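Local coordinates for putative branched-chain amino acid ABC transporter, periplasmic branched-chain amino acid-binding protein (Pseudomonas protegens Pf-5, PDB 4RU0) that probably captures branched-chain amino acids or related solutes in the periplasm and hands them to an ABC transporter for uptake, at residues F298-R303 / D374-L380; T290-S296 / F322-N328. One frame throughout, in Å; residues are numbered along the deposited sequence.

Interaction 1. Residues F298-R303 / D374-L380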
# COMPACT_ATOMS: atom_id res chain seq x y z
N PHE A 298 -2.18 12.47 14.48
CA PHE A 298 -3.42 11.71 14.48
C PHE A 298 -3.68 11.19 15.89
O PHE A 298 -2.77 11.16 16.72
CB PHE A 298 -3.36 10.56 13.48
CG PHE A 298 -3.18 11.01 12.06
CD1 PHE A 298 -4.28 11.38 11.30
CD2 PHE A 298 -1.92 11.06 11.49
CE1 PHE A 298 -4.12 11.79 9.99
CE2 PHE A 298 -1.76 11.47 10.18
CZ PHE A 298 -2.86 11.84 9.43
N GLU A 299 -4.92 10.78 16.16
CA GLU A 299 -5.29 10.34 17.49
C GLU A 299 -4.43 9.18 17.98
O GLU A 299 -3.91 9.21 19.10
CB GLU A 299 -6.76 9.93 17.54
CG GLU A 299 -7.22 9.50 18.93
CD GLU A 299 -8.69 9.15 18.99
OE1 GLU A 299 -9.32 8.99 17.92
OE2 GLU A 299 -9.22 9.02 20.12
N ILE A 300 -4.28 8.16 17.13
CA ILE A 300 -3.50 6.97 17.48
C ILE A 300 -2.05 7.33 17.79
O ILE A 300 -1.44 6.76 18.70
CB ILE A 300 -3.55 5.90 16.35
CG1 ILE A 300 -2.75 4.65 16.73
CG2 ILE A 300 -3.04 6.47 15.03
CD1 ILE A 300 -3.34 3.89 17.91
N HIS A 301 -1.51 8.30 17.06
CA HIS A 301 -0.12 8.73 17.22
C HIS A 301 0.16 9.28 18.62
O HIS A 301 1.25 9.10 19.16
CB HIS A 301 0.24 9.78 16.18
CG HIS A 301 0.51 9.22 14.82
ND1 HIS A 301 1.78 8.99 14.35
CD2 HIS A 301 -0.33 8.85 13.83
CE1 HIS A 301 1.71 8.50 13.12
NE2 HIS A 301 0.44 8.40 12.79
N LYS A 302 -0.83 9.96 19.19
CA LYS A 302 -0.66 10.55 20.51
C LYS A 302 -0.74 9.50 21.61
O LYS A 302 -0.08 9.62 22.64
CB LYS A 302 -1.69 11.66 20.73
CG LYS A 302 -1.34 12.94 19.98
CD LYS A 302 -2.48 13.94 19.99
CE LYS A 302 -2.00 15.31 19.54
NZ LYS A 302 -1.31 15.27 18.22
N ARG A 303 -1.55 8.46 21.38
CA ARG A 303 -1.58 7.33 22.31
C ARG A 303 -0.23 6.63 22.32
O ARG A 303 0.23 6.17 23.37
CB ARG A 303 -2.67 6.33 21.92
CG ARG A 303 -4.06 6.91 21.79
CD ARG A 303 -5.07 5.82 21.48
NE ARG A 303 -6.37 6.38 21.10
CZ ARG A 303 -7.42 5.64 20.76
NH1 ARG A 303 -7.34 4.32 20.75
NH2 ARG A 303 -8.56 6.23 20.42
N ASP A 374 -12.63 4.83 17.10
CA ASP A 374 -12.25 4.06 18.28
C ASP A 374 -10.75 3.81 18.33
O ASP A 374 -10.10 4.14 19.33
CB ASP A 374 -13.00 2.72 18.32
CG ASP A 374 -14.43 2.87 18.79
OD1 ASP A 374 -14.64 3.04 20.01
OD2 ASP A 374 -15.35 2.81 17.94
N MSE A 375 -10.19 3.24 17.27
CA MSE A 375 -8.76 2.92 17.28
C MSE A 375 -7.92 4.13 16.93
O MSE A 375 -6.69 4.08 16.99
CB MSE A 375 -8.45 1.76 16.33
CG MSE A 375 -9.29 1.71 15.07
SE MSE A 375 -8.71 0.27 13.88
CE MSE A 375 -10.24 0.23 12.68
N GLY A 376 -8.59 5.23 16.59
CA GLY A 376 -7.91 6.49 16.35
C GLY A 376 -7.21 6.58 15.01
O GLY A 376 -6.17 7.23 14.89
N TYR A 377 -7.78 5.94 13.99
CA TYR A 377 -7.21 5.95 12.65
C TYR A 377 -8.04 6.76 11.67
O TYR A 377 -8.01 6.50 10.46
CB TYR A 377 -7.05 4.52 12.12
CG TYR A 377 -5.81 3.80 12.61
CD1 TYR A 377 -4.68 3.71 11.81
CD2 TYR A 377 -5.78 3.20 13.86
CE1 TYR A 377 -3.54 3.04 12.25
CE2 TYR A 377 -4.66 2.54 14.31
CZ TYR A 377 -3.54 2.46 13.50
OH TYR A 377 -2.42 1.80 13.95
N LEU A 378 -8.78 7.75 12.17
CA LEU A 378 -9.74 8.47 11.34
C LEU A 378 -9.12 9.16 10.13
O LEU A 378 -9.56 8.96 9.00
CB LEU A 378 -10.50 9.50 12.19
CG LEU A 378 -11.75 10.05 11.50
CD1 LEU A 378 -12.65 8.91 11.03
CD2 LEU A 378 -12.50 10.99 12.43
N GLY A 379 -8.08 9.96 10.35
CA GLY A 379 -7.42 10.62 9.23
C GLY A 379 -6.33 9.80 8.56
O GLY A 379 -5.83 10.16 7.49
N LEU A 380 -5.96 8.68 9.20
CA LEU A 380 -4.78 7.92 8.79
C LEU A 380 -5.12 6.77 7.84
O LEU A 380 -4.37 6.49 6.90
CB LEU A 380 -4.06 7.39 10.03
CG LEU A 380 -2.71 6.70 9.83
CD1 LEU A 380 -1.79 7.56 8.98
CD2 LEU A 380 -2.08 6.42 11.19
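Arg303 reaches from helix 299-309 to the last turn of helix 369-375 and grips one backbone oxygen with two nitrogens: NH2 lies 2.8 Å and NH1 3.1 Å from Asp374 O, which sits close to the guanidinium plane. In that same plane NH2 also meets Glu299 OE2 at 2.9 Å, a salt bridge to a residue one helical turn back; NH2 stands above that carboxylate's plane, and the pair probably holds the guanidinium against rotation. Met375 O lies over one guanidinium face. Gly376, the C-prime residue of a Schellman motif, lets the chain turn close to the facing helix, where Ile300 N donates to Gly376 O (3.1 Å). Ile300 swings CG1 away from its own backbone N (chi1 -179°), which carries it to Tyr377 CE2 (3.7 Å), while CG2 stands over the centre of the Tyr377 ring in a CH-pi contact. Leu380 CB lies over a face of the Phe298 ring in a CH-pi contact, 4.2 Å from its centroid, and Leu380 CD2 comes to the edge of the His301 imidazole at NE2 (3.6 Å). The contact thus joins the start of helix 299-309 to the end of helix 369-375 and the chain that follows it to Leu380; helix 325-348 is touched by His301, Met375 and Leu380.

Interaction 2. Residues T290-S296 / F322-N328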
# COMPACT_ATOMS: atom_id res chain seq x y z
N THR A 290 -1.32 8.97 -1.41
CA THR A 290 -0.98 8.11 -0.27
C THR A 290 -2.21 7.48 0.35
O THR A 290 -3.26 8.12 0.44
CB THR A 290 -0.22 8.90 0.82
OG1 THR A 290 0.07 8.03 1.93
CG2 THR A 290 -1.04 10.07 1.32
N PRO A 291 -2.09 6.21 0.76
CA PRO A 291 -3.15 5.55 1.53
C PRO A 291 -2.86 5.64 3.03
O PRO A 291 -3.69 5.21 3.84
CB PRO A 291 -3.07 4.10 1.04
CG PRO A 291 -1.62 3.91 0.78
CD PRO A 291 -1.06 5.25 0.33
N TYR A 292 -1.70 6.15 3.38
CA TYR A 292 -1.32 6.37 4.76
C TYR A 292 -0.49 7.65 4.95
O TYR A 292 0.72 7.58 5.07
CB TYR A 292 -0.58 5.16 5.33
CG TYR A 292 0.18 4.35 4.31
CD1 TYR A 292 1.33 4.83 3.75
CD2 TYR A 292 -0.25 3.09 3.94
CE1 TYR A 292 2.04 4.10 2.84
CE2 TYR A 292 0.45 2.36 3.02
CZ TYR A 292 1.60 2.87 2.47
OH TYR A 292 2.31 2.15 1.55
N PRO A 293 -1.14 8.80 4.96
CA PRO A 293 -0.49 10.11 4.98
C PRO A 293 0.49 10.31 6.13
O PRO A 293 0.25 9.84 7.25
CB PRO A 293 -1.67 11.09 5.12
CG PRO A 293 -2.77 10.27 5.70
CD PRO A 293 -2.60 8.91 5.10
N ALA A 294 1.59 11.00 5.85
CA ALA A 294 2.53 11.39 6.89
C ALA A 294 1.85 12.29 7.92
O ALA A 294 0.88 12.98 7.60
CB ALA A 294 3.74 12.10 6.28
N GLY A 295 2.35 12.27 9.15
CA GLY A 295 1.80 13.08 10.22
C GLY A 295 1.87 12.36 11.55
O GLY A 295 1.59 11.17 11.63
N SER A 296 2.24 13.09 12.59
CA SER A 296 2.35 12.51 13.93
C SER A 296 1.32 13.12 14.87
O SER A 296 1.48 13.10 16.09
CB SER A 296 3.76 12.72 14.49
OG SER A 296 4.11 14.09 14.48
N PHE A 322 8.62 9.88 13.33
CA PHE A 322 7.56 9.24 14.07
C PHE A 322 6.22 9.42 13.39
O PHE A 322 5.23 8.79 13.73
CB PHE A 322 7.54 9.72 15.53
CG PHE A 322 6.27 9.39 16.25
CD1 PHE A 322 5.40 10.38 16.62
CD2 PHE A 322 5.94 8.09 16.52
CE1 PHE A 322 4.22 10.08 17.26
CE2 PHE A 322 4.77 7.78 17.17
CZ PHE A 322 3.91 8.78 17.54
N GLY A 323 6.17 10.32 12.44
CA GLY A 323 4.99 10.45 11.61
C GLY A 323 5.36 10.24 10.17
O GLY A 323 4.59 10.55 9.30
N SER A 324 6.55 9.71 9.93
CA SER A 324 7.03 9.56 8.58
C SER A 324 6.15 8.58 7.86
O SER A 324 5.57 7.71 8.48
CB SER A 324 8.48 9.11 8.54
OG SER A 324 8.62 7.70 8.59
N VAL A 325 6.03 8.73 6.56
CA VAL A 325 5.09 7.94 5.77
C VAL A 325 5.42 6.45 5.93
O VAL A 325 4.56 5.61 5.98
CB VAL A 325 5.02 8.43 4.30
CG1 VAL A 325 4.25 7.51 3.39
CG2 VAL A 325 4.48 9.84 4.24
N TYR A 326 6.70 6.17 6.01
CA TYR A 326 7.17 4.83 6.27
C TYR A 326 6.68 4.31 7.62
O TYR A 326 6.21 3.19 7.71
CB TYR A 326 8.68 4.84 6.22
CG TYR A 326 9.23 5.06 4.84
CD1 TYR A 326 8.68 4.43 3.76
CD2 TYR A 326 10.30 5.90 4.62
CE1 TYR A 326 9.18 4.62 2.49
CE2 TYR A 326 10.80 6.10 3.35
CZ TYR A 326 10.24 5.45 2.29
OH TYR A 326 10.72 5.62 1.02
N TYR A 327 6.75 5.13 8.65
CA TYR A 327 6.29 4.73 9.96
C TYR A 327 4.81 4.47 9.96
O TYR A 327 4.32 3.57 10.60
CB TYR A 327 6.66 5.77 11.02
CG TYR A 327 6.29 5.37 12.42
CD1 TYR A 327 4.98 5.45 12.84
CD2 TYR A 327 7.23 4.89 13.30
CE1 TYR A 327 4.63 5.07 14.10
CE2 TYR A 327 6.89 4.50 14.57
CZ TYR A 327 5.59 4.60 14.97
OH TYR A 327 5.23 4.22 16.22
N ASN A 328 4.08 5.30 9.24
CA ASN A 328 2.63 5.23 9.23
C ASN A 328 2.11 4.06 8.40
O ASN A 328 1.02 3.55 8.65
CB ASN A 328 2.04 6.54 8.72
CG ASN A 328 2.28 7.69 9.67
OD1 ASN A 328 3.14 7.61 10.56
ND2 ASN A 328 1.53 8.77 9.50
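The N-terminal end of helix 325-348 meets the loop that leaves strand 287-290, close to the ligand pocket: the side chain of Tyr292 lies about 7 Å from the bound pentaoxaheptadecane and touches Trp269, one of the residues lining that pocket. Asn328 carries the polar part of the contact. Asn328 ND2 donates to Pro293 O at 2.8 Å, tilted from the carbonyl plane, and to Gly295 O at 3.2 Å in a nearly straight bond (170°) that lies in the amide plane. CG is anti to the carbonyl carbon (chi1 -67°), which directs the amide at the loop, and the two acceptors probably fix its rotation. Cut back to an alanine, this position would offer no N-H to Pro293 O and Gly295 O, and the loop would probably be held less firmly at both carbonyls, leaving Gly295 N to Gly323 O as its remaining hydrogen bond across this contact. Backbone to backbone, Gly295 N donates to Gly323 O at 2.8 Å, on a lone pair of the carbonyl. In this family of periplasmic binding proteins, strands followed by helices build the lobes around the solute; here Ser324 is the N-cap of helix 325-348, its OG accepting from Tyr327 N at 3.2 Å. Val325 CG1 comes to the edge of the Tyr292 ring, 4.0 Å from CD1, the two side chains crossing at about a right angle. Further along the loop, Ser296 CB packs obliquely against the Phe322 ring, 3.6 Å from CD1, while that ring also meets His301 edge-to-face.

From the N terminus, the chain leaves strand 287-290 through 290-296 and enters helix 299-309 at 298-303. After that helix it returns to 322-328, closing a loop of 25 intervening residues in interaction 2, then runs along helix 325-348 and through helices 355-363 and 369-375 to 374-380, closing a longer loop of 70 in interaction 1. The segments alternate, so the two loops cross rather than nest. His301 and Leu380 join them: His301 CE1 lies near both Gly295 O and Asn328 OD1, and Leu380 O packs on Pro293 CD. Together the contacts tie the loop leaving strand 287-290 of the mixed sheet to helices 299-309, 325-348 and 369-375, with interaction 2 nearer the chain's centre than interaction 1.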